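Local coordinates for predicted zincin-like metalloprotease (Acidothermus cellulolyticus 11B, PDB 3E11), which is of unknown function but probably acts as a zincin-like, metal-dependent peptidase, at residues L79-T82 and E83-I87. Numbering follows the deposited sequence.
Sequences LCET and ESEVI
The backbone passes from loop to helix at T82, whose O accepts from V86 N at 3.0 Å, the first i to i+4 bond of the helix that opens at E83. T82 is its N-cap. With the hydroxyl held between its own backbone N and carbonyl carbon (chi1 74°), T82 OG1 accepts from E85 N at 3.1 Å, the bond bending little from straight at 161°. The side chain of E85 runs crosswise to that of T82, E85 CG lying 3.4 Å from T82 OG1, and continues extended to the preceding loop. There E85 OE1 accepts from E81 N at 2.8 Å, the donor standing 40° out of the carboxylate plane. A water donates both to this OE1 and to L79 O, so one carboxylate oxygen gathers two donors and ties two loop residues to the first helical turn. Replacing E85 by alanine removes the carboxylate, and E81 N would probably lose this acceptor and the water one of its two anchors, letting the loop shift. On the buried side, C80 CB packs on V86 CG2 at 3.6 Å, while C80 SG rests 3.5 Å from E85 O. The T82 N-cap, with the E85 bond to E81 N and the C80/V86 packing beside it, joins the loop after helix 73-78 to helix 83-101, which farther along carries an HExxH pattern consistent with a zincin. V3 of the N-terminal arm touches C80 and V86, E83 forms a salt bridge with R9, and V86 and I87 pack against helix 7-19.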
ATOM      1  N   LEU A  79      -1.788 -10.845 -10.696  1.00  7.44           N
ATOM      2  CA  LEU A  79      -0.432 -10.691 -11.203  1.00  7.13           C
ATOM      3  C   LEU A  79       0.616 -11.648 -10.584  1.00  7.94           C
ATOM      4  O   LEU A  79       1.804 -11.614 -10.987  1.00  7.67           O
ATOM      5  CB  LEU A  79       0.022  -9.244 -10.943  1.00  8.58           C
ATOM      6  CG  LEU A  79      -0.653  -8.138 -11.735  1.00 10.06           C
ATOM      7  CD1 LEU A  79      -0.174  -6.775 -11.177  1.00 13.38           C
ATOM      8  CD2 LEU A  79      -0.361  -8.297 -13.168  1.00 12.39           C
ATOM      9  N   CYS A  80       0.209 -12.449  -9.600  1.00  7.70           N
ATOM     10  CA  CYS A  80       1.141 -13.209  -8.751  1.00  6.76           C
ATOM     11  C   CYS A  80       0.904 -14.717  -8.775  1.00  6.60           C
ATOM     12  O   CYS A  80      -0.225 -15.189  -8.708  1.00  6.19           O
ATOM     13  CB  CYS A  80       1.085 -12.710  -7.314  1.00  8.36           C
ATOM     14  SG  CYS A  80       1.568 -10.929  -7.178  1.00  8.21           S
ATOM     15  N   GLU A  81       1.989 -15.473  -8.804  1.00  6.94           N
ATOM     16  CA  GLU A  81       1.914 -16.937  -8.857  1.00  6.95           C
ATOM     17  C   GLU A  81       2.319 -17.549  -7.513  1.00  6.97           C
ATOM     18  O   GLU A  81       2.177 -18.771  -7.318  1.00  5.26           O
ATOM     19  CB  GLU A  81       2.798 -17.483 -10.012  1.00  7.43           C
ATOM     20  CG  GLU A  81       2.200 -17.128 -11.386  1.00  8.72           C
ATOM     21  CD  GLU A  81       2.992 -17.631 -12.557  1.00  8.01           C
ATOM     22  OE1 GLU A  81       4.122 -18.128 -12.365  1.00 10.80           O
ATOM     23  OE2 GLU A  81       2.458 -17.576 -13.689  1.00 11.03           O
ATOM     24  N   THR A  82       2.846 -16.723  -6.596  1.00  6.04           N
ATOM     25  CA  THR A  82       3.209 -17.180  -5.264  1.00  6.01           C
ATOM     26  C   THR A  82       2.919 -16.079  -4.236  1.00  6.11           C
ATOM     27  O   THR A  82       2.774 -14.908  -4.597  1.00  5.29           O
ATOM     28  CB  THR A  82       4.683 -17.595  -5.127  1.00  5.58           C
ATOM     29  OG1 THR A  82       5.514 -16.424  -5.111  1.00  5.65           O
ATOM     30  CG2 THR A  82       5.105 -18.534  -6.240  1.00  7.23           C
ATOM     31  N   GLU A  83       2.821 -16.487  -2.970  1.00  7.08           N
ATOM     32  CA  GLU A  83       2.712 -15.578  -1.824  1.00  7.42           C
ATOM     33  C   GLU A  83       3.853 -14.573  -1.710  1.00  8.36           C
ATOM     34  O   GLU A  83       3.613 -13.383  -1.422  1.00  8.31           O
ATOM     35  CB  GLU A  83       2.591 -16.363  -0.518  1.00  7.23           C
ATOM     36  CG  GLU A  83       1.228 -16.931  -0.300  1.00  7.36           C
ATOM     37  CD  GLU A  83       1.135 -17.663   1.050  1.00  8.54           C
ATOM     38  OE1 GLU A  83       2.187 -17.988   1.645  1.00 12.53           O
ATOM     39  OE2 GLU A  83       0.011 -17.871   1.514  1.00 12.53           O
ATOM     40  N   SER A  84       5.069 -15.026  -1.998  1.00  9.31           N
ATOM     41  CA  SER A  84       6.220 -14.117  -2.043  1.00 10.53           C
ATOM     42  C   SER A  84       6.051 -13.055  -3.128  1.00  9.12           C
ATOM     43  O   SER A  84       6.367 -11.877  -2.886  1.00  8.70           O
ATOM     44  CB  SER A  84       7.520 -14.870  -2.236  1.00 11.64           C
ATOM     45  OG  SER A  84       7.718 -15.809  -1.188  1.00 17.13           O
ATOM     46  N   GLU A  85       5.532 -13.446  -4.300  1.00  8.66           N
ATOM     47  CA  GLU A  85       5.258 -12.463  -5.368  1.00  8.86           C
ATOM     48  C   GLU A  85       4.219 -11.465  -4.895  1.00  7.98           C
ATOM     49  O   GLU A  85       4.329 -10.272  -5.171  1.00  8.57           O
ATOM     50  CB  GLU A  85       4.831 -13.118  -6.676  1.00  7.92           C
ATOM     51  CG  GLU A  85       5.972 -13.861  -7.345  1.00 10.20           C
ATOM     52  CD  GLU A  85       5.640 -14.417  -8.719  1.00 10.94           C
ATOM     53  OE1 GLU A  85       4.499 -14.315  -9.194  1.00 11.20           O
ATOM     54  OE2 GLU A  85       6.568 -14.968  -9.335  1.00 13.94           O
ATOM     55  N   VAL A  86       3.218 -11.942  -4.166  1.00  8.18           N
ATOM     56  CA  VAL A  86       2.182 -11.060  -3.596  1.00  8.11           C
ATOM     57  C   VAL A  86       2.820 -10.041  -2.633  1.00  7.84           C
ATOM     58  O   VAL A  86       2.551  -8.837  -2.724  1.00  8.00           O
ATOM     59  CB  VAL A  86       1.036 -11.825  -2.861  1.00  8.22           C
ATOM     60  CG1 VAL A  86       0.105 -10.844  -2.156  1.00  8.04           C
ATOM     61  CG2 VAL A  86       0.232 -12.630  -3.832  1.00  7.00           C
ATOM     62  N   ILE A  87       3.649 -10.522  -1.722  1.00  7.85           N
ATOM     63  CA  ILE A  87       4.360  -9.645  -0.780  1.00  8.17           C
ATOM     64  C   ILE A  87       5.105  -8.546  -1.533  1.00  7.48           C
ATOM     65  O   ILE A  87       4.982  -7.333  -1.206  1.00  7.19           O
ATOM     66  CB  ILE A  87       5.350 -10.444   0.128  1.00  7.93           C
ATOM     67  CG1 ILE A  87       4.572 -11.327   1.132  1.00  9.22           C
ATOM     68  CG2 ILE A  87       6.230  -9.486   0.896  1.00 10.62           C
ATOM     69  CD1 ILE A  87       5.376 -12.456   1.757  1.00  9.42           C
TER
HETATM   70  O   HOH W   1       3.709 -13.646 -11.591  1.00 39.87           O